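Local coordinates for protein beta-D-glucoside glucohydrolase (Trichoderma reesei, PDB 4I8D) that probably hydrolyses terminal, non-reducing beta-D-glucosyl residues to release beta-D-glucose, a step in cellulose degradation, at residues S586-L591 / A616-D621; D610-V615 / R673-S678; E632-Y637 / A668-R673. All blocks are in the same frame, centred on the assembly; numbering follows the deposited sequence.

Interaction 1 (S586-L591 / A616-D621)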
loop_
_atom_site.group_PDB
_atom_site.type_symbol
_atom_site.label_atom_id
_atom_site.label_comp_id
_atom_site.label_asym_id
_atom_site.label_seq_id
_atom_site.Cartn_x
_atom_site.Cartn_y
_atom_site.Cartn_z
ATOM N N SER A 586 24.702 17.866 -4.735
ATOM C CA SER A 586 25.843 18.206 -5.598
ATOM C C SER A 586 26.444 16.987 -6.300
ATOM O O SER A 586 26.092 15.845 -5.982
ATOM C CB SER A 586 26.918 18.955 -4.806
ATOM O OG SER A 586 27.373 18.178 -3.720
ATOM N N ARG A 587 27.337 17.252 -7.259
ATOM C CA ARG A 587 28.040 16.209 -8.004
ATOM C C ARG A 587 27.092 15.131 -8.546
ATOM O O ARG A 587 27.230 13.945 -8.237
ATOM C CB ARG A 587 29.159 15.599 -7.145
ATOM C CG ARG A 587 30.406 16.466 -7.039
ATOM C CD ARG A 587 31.201 16.193 -5.768
ATOM N NE ARG A 587 31.059 17.264 -4.777
ATOM C CZ ARG A 587 30.655 17.101 -3.516
ATOM N NH1 ARG A 587 30.348 15.899 -3.043
ATOM N NH2 ARG A 587 30.569 18.156 -2.716
ATOM N N LEU A 588 26.116 15.547 -9.346
ATOM C CA LEU A 588 25.237 14.591 -10.009
ATOM C C LEU A 588 25.990 13.894 -11.148
ATOM O O LEU A 588 26.565 14.563 -12.009
ATOM C CB LEU A 588 23.987 15.283 -10.542
ATOM C CG LEU A 588 23.089 14.503 -11.506
ATOM C CD1 LEU A 588 22.407 13.332 -10.816
ATOM C CD2 LEU A 588 22.051 15.440 -12.110
ATOM N N SER A 589 25.995 12.559 -11.139
ATOM C CA SER A 589 26.646 11.783 -12.196
ATOM C C SER A 589 25.712 10.725 -12.782
ATOM O O SER A 589 24.810 10.231 -12.094
ATOM C CB SER A 589 27.950 11.144 -11.694
ATOM O OG SER A 589 27.726 9.869 -11.118
ATOM N N VAL A 590 25.941 10.393 -14.056
ATOM C CA VAL A 590 25.100 9.472 -14.826
ATOM C C VAL A 590 25.962 8.508 -15.649
ATOM O O VAL A 590 26.828 8.935 -16.423
ATOM C CB VAL A 590 24.175 10.232 -15.810
ATOM C CG1 VAL A 590 23.341 9.258 -16.634
ATOM C CG2 VAL A 590 23.279 11.228 -15.081
ATOM N N LEU A 591 25.704 7.213 -15.498
ATOM C CA LEU A 591 26.407 6.185 -16.262
ATOM C C LEU A 591 25.438 5.146 -16.804
ATOM O O LEU A 591 24.616 4.607 -16.057
ATOM C CB LEU A 591 27.479 5.501 -15.399
ATOM C CG LEU A 591 28.931 6.008 -15.456
ATOM C CD1 LEU A 591 29.444 6.086 -16.895
ATOM C CD2 LEU A 591 29.130 7.340 -14.733
ATOM N N ALA A 616 21.756 1.107 -15.971
ATOM C CA ALA A 616 22.336 2.422 -15.758
ATOM C C ALA A 616 22.407 2.733 -14.269
ATOM O O ALA A 616 21.734 2.085 -13.460
ATOM C CB ALA A 616 21.520 3.480 -16.488
ATOM N N THR A 617 23.219 3.724 -13.912
ATOM C CA THR A 617 23.348 4.153 -12.518
ATOM C C THR A 617 23.478 5.665 -12.404
ATOM O O THR A 617 24.242 6.289 -13.144
ATOM C CB THR A 617 24.533 3.461 -11.812
ATOM O OG1 THR A 617 24.183 2.098 -11.538
ATOM C CG2 THR A 617 24.875 4.160 -10.497
ATOM N N VAL A 618 22.722 6.239 -11.473
ATOM C CA VAL A 618 22.728 7.679 -11.248
ATOM C C VAL A 618 23.115 7.980 -9.796
ATOM O O VAL A 618 22.686 7.289 -8.871
ATOM C CB VAL A 618 21.363 8.318 -11.607
ATOM C CG1 VAL A 618 21.461 9.834 -11.620
ATOM C CG2 VAL A 618 20.872 7.815 -12.956
ATOM N N THR A 619 23.910 9.030 -9.620
ATOM C CA THR A 619 24.559 9.351 -8.356
ATOM C C THR A 619 24.431 10.840 -8.049
ATOM O O THR A 619 24.564 11.669 -8.945
ATOM C CB THR A 619 26.065 8.984 -8.437
ATOM O OG1 THR A 619 26.217 7.566 -8.297
ATOM C CG2 THR A 619 26.907 9.706 -7.374
ATOM N N VAL A 620 24.202 11.166 -6.780
ATOM C CA VAL A 620 24.235 12.545 -6.298
ATOM C C VAL A 620 24.697 12.543 -4.838
ATOM O O VAL A 620 24.459 11.576 -4.109
ATOM C CB VAL A 620 22.858 13.260 -6.469
ATOM C CG1 VAL A 620 21.730 12.491 -5.786
ATOM C CG2 VAL A 620 22.902 14.701 -5.967
ATOM N N ASP A 621 25.370 13.616 -4.428
ATOM C CA ASP A 621 25.809 13.791 -3.047
ATOM C C ASP A 621 24.871 14.703 -2.269
ATOM O O ASP A 621 24.593 15.836 -2.690
ATOM C CB ASP A 621 27.236 14.345 -3.001
ATOM C CG ASP A 621 28.300 13.256 -3.139
ATOM O OD1 ASP A 621 27.947 12.077 -3.402
ATOM O OD2 ASP A 621 29.499 13.582 -2.980
#
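A616 opens the pairing with its CB lying 3.3 Å from L591 O, at one end of an antiparallel beta pair in a sandwich of fibronectin type III-like kind. The N-to-C directions of the two short strand segments are 174° apart, and their axes approach to 4.6 Å. T617 and L591 form a hydrogen-bonded pair, exchanging both backbone bonds, while T617 OG1 bonds N671 OD1 on the third strand of the sheet. V618 faces V590 as a non-hydrogen-bonded pair whose side chains lie alongside each other, pointing the same way. With V618 CG1 anti to the backbone N (chi1 -169°), this methyl reaches L588 CD1 at 3.7 Å and, less closely, V590 CG2. These apolar groups turn inward onto strands 692-699 and 705-713. T619 again makes two bonds, with S589, and on the other face its CB touches S589 OG at 3.3 Å. T619 O also takes a CA-H...O contact from L588 CA at 3.2 Å. At V620 the register slips by one: R587 and L588 together stand against this single residue, a beta bulge, and R587 has a left-handed backbone (phi 49°). D621 restores the pairing with S586. R587 NH1 and D621 OD2 form a salt bridge, but its very short length and the two conformers of R587 make its detail doubtful; D621 OD1 bonds T667 OG1. The bond from D621 N to S586 O measures 2.8 Å.

Interaction 2 (D610-V615 / R673-S678)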
loop_
_atom_site.group_PDB
_atom_site.type_symbol
_atom_site.label_atom_id
_atom_site.label_comp_id
_atom_site.label_asym_id
_atom_site.label_seq_id
_atom_site.Cartn_x
_atom_site.Cartn_y
_atom_site.Cartn_z
ATOM N N ASP A 610 15.797 -9.886 -18.682
ATOM C CA ASP A 610 16.577 -8.645 -18.690
ATOM C C ASP A 610 15.868 -7.410 -18.097
ATOM O O ASP A 610 16.530 -6.447 -17.703
ATOM C CB ASP A 610 17.141 -8.338 -20.091
ATOM C CG ASP A 610 16.104 -8.483 -21.207
ATOM O OD1 ASP A 610 15.056 -9.138 -21.005
ATOM O OD2 ASP A 610 16.353 -7.946 -22.310
ATOM N N LEU A 611 14.539 -7.444 -18.012
ATOM C CA LEU A 611 13.758 -6.263 -17.583
ATOM C C LEU A 611 14.093 -5.731 -16.192
ATOM O O LEU A 611 14.088 -4.517 -15.978
ATOM C CB LEU A 611 12.247 -6.508 -17.704
ATOM C CG LEU A 611 11.709 -6.422 -19.132
ATOM C CD1 LEU A 611 10.287 -6.952 -19.210
ATOM C CD2 LEU A 611 11.792 -4.995 -19.646
ATOM N N PHE A 612 14.392 -6.636 -15.264
ATOM C CA PHE A 612 14.706 -6.251 -13.892
ATOM C C PHE A 612 16.203 -6.083 -13.640
ATOM O O PHE A 612 16.611 -5.700 -12.541
ATOM C CB PHE A 612 14.112 -7.262 -12.908
ATOM C CG PHE A 612 12.708 -6.942 -12.473
ATOM C CD1 PHE A 612 11.627 -7.156 -13.328
ATOM C CD2 PHE A 612 12.462 -6.442 -11.198
ATOM C CE1 PHE A 612 10.333 -6.872 -12.918
ATOM C CE2 PHE A 612 11.168 -6.156 -10.784
ATOM C CZ PHE A 612 10.103 -6.372 -11.644
ATOM N N GLN A 613 17.023 -6.368 -14.648
ATOM C CA GLN A 613 18.471 -6.231 -14.496
ATOM C C GLN A 613 18.906 -4.791 -14.732
ATOM O O GLN A 613 18.381 -4.120 -15.621
ATOM C CB GLN A 613 19.211 -7.186 -15.431
ATOM C CG GLN A 613 19.049 -8.648 -15.049
ATOM C CD GLN A 613 19.817 -9.583 -15.962
ATOM O OE1 GLN A 613 19.244 -10.192 -16.866
ATOM N NE2 GLN A 613 21.120 -9.701 -15.732
ATOM N N ASN A 614 19.860 -4.322 -13.930
ATOM C CA ASN A 614 20.331 -2.932 -13.994
ATOM C C ASN A 614 21.084 -2.598 -15.282
ATOM O O ASN A 614 21.911 -3.383 -15.749
ATOM C CB ASN A 614 21.198 -2.593 -12.775
ATOM C CG ASN A 614 20.492 -2.872 -11.459
ATOM O OD1 ASN A 614 19.353 -2.457 -11.242
ATOM N ND2 ASN A 614 21.173 -3.584 -10.570
ATOM N N VAL A 615 20.792 -1.428 -15.846
ATOM C CA VAL A 615 21.395 -1.002 -17.114
ATOM C C VAL A 615 22.089 0.357 -17.015
ATOM O O VAL A 615 22.909 0.713 -17.861
ATOM C CB VAL A 615 20.369 -0.994 -18.274
ATOM C CG1 VAL A 615 20.020 -2.421 -18.691
ATOM C CG2 VAL A 615 19.120 -0.194 -17.904
ATOM N N ARG A 673 16.884 -0.212 -13.589
ATOM C CA ARG A 673 16.601 -1.478 -14.269
ATOM C C ARG A 673 16.223 -1.153 -15.713
ATOM O O ARG A 673 16.041 0.016 -16.051
ATOM C CB ARG A 673 15.491 -2.258 -13.554
ATOM C CG ARG A 673 15.734 -2.472 -12.060
ATOM C CD ARG A 673 14.470 -2.887 -11.308
ATOM N NE ARG A 673 13.389 -1.901 -11.436
ATOM C CZ ARG A 673 12.242 -1.930 -10.755
ATOM N NH1 ARG A 673 11.999 -2.895 -9.879
ATOM N NH2 ARG A 673 11.326 -0.986 -10.956
ATOM N N ARG A 674 16.139 -2.166 -16.574
ATOM C CA ARG A 674 15.843 -1.917 -17.983
ATOM C C ARG A 674 14.430 -1.364 -18.146
ATOM O O ARG A 674 14.215 -0.394 -18.885
ATOM C CB ARG A 674 16.030 -3.175 -18.837
ATOM C CG ARG A 674 15.981 -2.898 -20.342
ATOM C CD ARG A 674 16.189 -4.154 -21.178
ATOM N NE ARG A 674 15.628 -4.028 -22.524
ATOM C CZ ARG A 674 16.213 -3.397 -23.543
ATOM N NH1 ARG A 674 17.399 -2.813 -23.393
ATOM N NH2 ARG A 674 15.603 -3.346 -24.722
ATOM N N ARG A 675 13.485 -1.987 -17.441
ATOM C CA ARG A 675 12.093 -1.552 -17.429
ATOM C C ARG A 675 12.002 -0.061 -17.092
ATOM O O ARG A 675 11.225 0.657 -17.705
ATOM C CB ARG A 675 11.249 -2.421 -16.474
ATOM C CG ARG A 675 11.550 -2.266 -14.983
ATOM C CD ARG A 675 11.131 -3.484 -14.174
ATOM N NE ARG A 675 9.707 -3.804 -14.284
ATOM C CZ ARG A 675 8.793 -3.608 -13.327
ATOM N NH1 ARG A 675 9.119 -3.079 -12.148
ATOM N NH2 ARG A 675 7.537 -3.958 -13.550
ATOM N N ASP A 676 12.839 0.400 -16.162
ATOM C CA ASP A 676 12.859 1.799 -15.727
ATOM C C ASP A 676 13.200 2.786 -16.840
ATOM O O ASP A 676 13.228 4.001 -16.623
ATOM C CB ASP A 676 13.825 1.989 -14.554
ATOM C CG ASP A 676 13.503 1.090 -13.372
ATOM O OD1 ASP A 676 12.312 0.768 -13.177
ATOM O OD2 ASP A 676 14.445 0.707 -12.640
ATOM N N LEU A 677 13.469 2.268 -18.031
ATOM C CA LEU A 677 13.694 3.119 -19.186
ATOM C C LEU A 677 12.787 2.680 -20.322
ATOM O O LEU A 677 12.884 3.189 -21.438
ATOM C CB LEU A 677 15.162 3.083 -19.618
ATOM C CG LEU A 677 16.240 3.657 -18.696
ATOM C CD1 LEU A 677 17.604 3.478 -19.335
ATOM C CD2 LEU A 677 16.021 5.124 -18.371
ATOM N N SER A 678 11.889 1.749 -20.016
ATOM C CA SER A 678 11.008 1.160 -21.021
ATOM C C SER A 678 9.590 1.739 -21.000
ATOM O O SER A 678 9.208 2.453 -20.077
ATOM C CB SER A 678 10.950 -0.360 -20.849
ATOM O OG SER A 678 12.251 -0.904 -20.696
#
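D676 OD2 is gripped by both R673 N and R673 NE, from the same face of the carboxylate, which fixes the arginine that lies alongside the F612 ring. R673 N comes to the anti side of D676 OD2 at 2.8 Å. R673 NH2 meets the syn lone pair of D676 OD1 at 3.0 Å; NE on OD2 and NH2 on OD1 make a side-on grip. Held this way, R673 brings NH1 to within 3.5 Å of F612 CE2, with ring and guanidinium planes steeply inclined at 72°. R675 approaches F612 differently. Its CD makes a CH-pi contact over one face, 3.8 Å from the ring centroid, and its guanidinium continues nearly parallel to the ring, with F612 CZ over its centre. A first torsion that sets CG between the backbone N and the carbonyl carbon (chi1 69°), followed by a bend at chi3, folds this chain across the ring.

The type I turn D610-Q613, just before strand 614-624, packs on the 3-10 segment 675-677 that follows strand 665-673, at one end of the three-stranded sheet of the beta sandwich. R675 N donates to L611 O at 3.0 Å, almost straight (172°) and on a lone pair. R674 N gives Q613 O a weaker, bent bond. D610 OD2 and R674 NE, 4.0 Å apart, form a long salt bridge of charges alone; the carboxylate is held by T600 N and G601 N, and R674 NH1 by K595 O. V615 CG2 packs against L677 CD1 at 4.2 Å.

R673 NH1 and R675 NH1 both form salt bridges with D192 on helix 188-195, and R675 also makes a cation-pi contact with W188; R673 touches helix 135-150 as well, while L611 and R674 pack on strand 686-689.

Interaction 3 (E632-Y637 / A668-R673)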
loop_
_atom_site.group_PDB
_atom_site.type_symbol
_atom_site.label_atom_id
_atom_site.label_comp_id
_atom_site.label_asym_id
_atom_site.label_seq_id
_atom_site.Cartn_x
_atom_site.Cartn_y
_atom_site.Cartn_z
ATOM N N GLU A 632 17.009 12.743 4.628
ATOM C CA GLU A 632 16.485 13.262 3.361
ATOM C C GLU A 632 16.154 12.122 2.418
ATOM O O GLU A 632 16.916 11.161 2.292
ATOM C CB GLU A 632 17.493 14.204 2.686
ATOM C CG GLU A 632 17.149 14.635 1.261
ATOM C CD GLU A 632 15.915 15.530 1.172
ATOM O OE1 GLU A 632 14.921 15.272 1.887
ATOM O OE2 GLU A 632 15.925 16.489 0.369
ATOM N N VAL A 633 15.015 12.235 1.754
ATOM C CA VAL A 633 14.638 11.275 0.746
ATOM C C VAL A 633 14.939 11.881 -0.623
ATOM O O VAL A 633 14.114 12.594 -1.197
ATOM C CB VAL A 633 13.159 10.877 0.888
ATOM C CG1 VAL A 633 12.745 9.904 -0.206
ATOM C CG2 VAL A 633 12.913 10.274 2.263
ATOM N N ALA A 634 16.144 11.620 -1.122
ATOM C CA ALA A 634 16.543 12.089 -2.447
ATOM C C ALA A 634 15.844 11.268 -3.535
ATOM O O ALA A 634 15.782 10.038 -3.455
ATOM C CB ALA A 634 18.057 12.026 -2.603
ATOM N N GLN A 635 15.308 11.951 -4.545
ATOM C CA GLN A 635 14.459 11.287 -5.528
ATOM C C GLN A 635 14.942 11.472 -6.968
ATOM O O GLN A 635 15.412 12.553 -7.343
ATOM C CB GLN A 635 13.013 11.781 -5.387
ATOM C CG GLN A 635 12.371 11.537 -4.017
ATOM C CD GLN A 635 11.195 12.473 -3.745
ATOM O OE1 GLN A 635 10.348 12.716 -4.617
ATOM N NE2 GLN A 635 11.143 13.011 -2.532
ATOM N N LEU A 636 14.807 10.412 -7.769
ATOM C CA LEU A 636 15.110 10.462 -9.198
ATOM C C LEU A 636 13.846 10.448 -10.065
ATOM O O LEU A 636 13.013 9.538 -9.955
ATOM C CB LEU A 636 16.029 9.303 -9.603
ATOM C CG LEU A 636 16.198 9.052 -11.116
ATOM C CD1 LEU A 636 16.988 10.157 -11.804
ATOM C CD2 LEU A 636 16.828 7.696 -11.384
ATOM N N TYR A 637 13.728 11.446 -10.940
ATOM C CA TYR A 637 12.659 11.488 -11.931
ATOM C C TYR A 637 13.233 11.462 -13.332
ATOM O O TYR A 637 14.213 12.157 -13.641
ATOM C CB TYR A 637 11.746 12.713 -11.732
ATOM C CG TYR A 637 10.965 12.625 -10.443
ATOM C CD1 TYR A 637 9.737 11.975 -10.392
ATOM C CD2 TYR A 637 11.474 13.159 -9.273
ATOM C CE1 TYR A 637 9.033 11.866 -9.207
ATOM C CE2 TYR A 637 10.781 13.059 -8.084
ATOM C CZ TYR A 637 9.565 12.411 -8.055
ATOM O OH TYR A 637 8.891 12.319 -6.866
ATOM N N ALA A 668 23.832 9.192 -2.637
ATOM C CA ALA A 668 22.639 8.431 -2.979
ATOM C C ALA A 668 22.819 7.761 -4.341
ATOM O O ALA A 668 23.193 8.419 -5.323
ATOM C CB ALA A 668 21.418 9.335 -2.983
ATOM N N THR A 669 22.546 6.457 -4.389
ATOM C CA THR A 669 22.749 5.655 -5.597
ATOM C C THR A 669 21.426 5.137 -6.166
ATOM O O THR A 669 20.695 4.403 -5.492
ATOM C CB THR A 669 23.712 4.473 -5.319
ATOM O OG1 THR A 669 24.934 4.976 -4.769
ATOM C CG2 THR A 669 24.026 3.683 -6.600
ATOM N N PHE A 670 21.129 5.515 -7.410
ATOM C CA PHE A 670 19.897 5.070 -8.072
ATOM C C PHE A 670 20.190 4.040 -9.160
ATOM O O PHE A 670 20.792 4.359 -10.190
ATOM C CB PHE A 670 19.105 6.249 -8.665
ATOM C CG PHE A 670 18.922 7.405 -7.723
ATOM C CD1 PHE A 670 18.095 7.295 -6.609
ATOM C CD2 PHE A 670 19.565 8.613 -7.957
ATOM C CE1 PHE A 670 17.923 8.367 -5.742
ATOM C CE2 PHE A 670 19.397 9.688 -7.098
ATOM C CZ PHE A 670 18.575 9.567 -5.989
ATOM N N ASN A 671 19.759 2.804 -8.928
ATOM C CA ASN A 671 19.957 1.751 -9.905
ATOM C C ASN A 671 18.794 1.639 -10.874
ATOM O O ASN A 671 17.650 1.388 -10.479
ATOM C CB ASN A 671 20.253 0.418 -9.216
ATOM C CG ASN A 671 21.594 0.422 -8.497
ATOM O OD1 ASN A 671 22.568 1.032 -8.958
ATOM N ND2 ASN A 671 21.652 -0.262 -7.355
ATOM N N ILE A 672 19.104 1.846 -12.149
ATOM C CA ILE A 672 18.102 1.862 -13.201
ATOM C C ILE A 672 17.994 0.480 -13.834
ATOM O O ILE A 672 18.909 0.048 -14.528
ATOM C CB ILE A 672 18.455 2.895 -14.304
ATOM C CG1 ILE A 672 19.037 4.195 -13.716
ATOM C CG2 ILE A 672 17.263 3.156 -15.218
ATOM C CD1 ILE A 672 18.082 5.005 -12.865
ATOM N N ARG A 673 16.884 -0.212 -13.589
ATOM C CA ARG A 673 16.601 -1.478 -14.269
ATOM C C ARG A 673 16.223 -1.153 -15.713
ATOM O O ARG A 673 16.041 0.016 -16.051
ATOM C CB ARG A 673 15.491 -2.258 -13.554
ATOM C CG ARG A 673 15.734 -2.472 -12.060
ATOM C CD ARG A 673 14.470 -2.887 -11.308
ATOM N NE ARG A 673 13.389 -1.901 -11.436
ATOM C CZ ARG A 673 12.242 -1.930 -10.755
ATOM N NH1 ARG A 673 11.999 -2.895 -9.879
ATOM N NH2 ARG A 673 11.326 -0.986 -10.956
#
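L636 lies across one face of the F670 ring: its CB sits 4.0 Å from the ring centroid and 12° off the normal, a CH-pi contact over the centre of the face. The rim of the same ring meets the other strand's backbone, with A634 O near the ring plane and 3.6 Å from F670 CE1. A634 CB completes the approach, 4.2 Å from F670 CZ. F670 CG stands anti to the carbonyl carbon (chi1 -48°), a setting that sends the ring across to A634 and L636. Beyond the aromatic group, A634 CB meets A668 CB at 4.3 Å. On the other flank L636 CD2 packs on F670 CB at 3.8 Å; its approach to I672 CD1 is too short to be trusted in detail.

This is face-to-face packing of two sheets in a beta sandwich, within the fibronectin type III-like domain. The evidence is the 8.5 Å separation of the two segment axes, their crossing angle of -34°, and contacts that rest mainly on side chains, with no backbone hydrogen bonds between the segments. All six touching residues are buried.

Around this apolar core, L636 and F670 both rest on V698, and A634 on I622, while A668 reaches A656 and L658. The backbone of L636 is tied to R653 and G654 on strand 651-660, and that of Y637 to S697, which probably helps to position L636 against the ring face. On the reverse side of strand 632-637, the CB of Q635 is directed away from strand 668-673. Its OE1 accepts Y637 OH at 2.7 Å, in the carbonyl plane, and its NE2 donates to V633 O at 3.3 Å as well as to G575 O.

Interactions 1 and 3 are about 9 Å apart between centres, and interaction 2 lies about 17 Å from the first and 14 Å from the third. Strand 614-624 serves interactions 1 and 2; strand 665-673 carries interaction 3, and its last residue, R673, begins the second segment of interaction 2. The two strands are neighbours in one three-stranded sheet, with 583-592 on the far side of 614-624. Interaction 1 thus joins strands within that sheet, interaction 3 packs it on the opposing sheet, and interaction 2 closes one end of it, where its arginines also meet helix 188-195. Along the chain, interaction 1 closes before 3 opens, 3 is nested inside 2, and 1 and 2 alternate, so the sandwich is pinned across distant sequence.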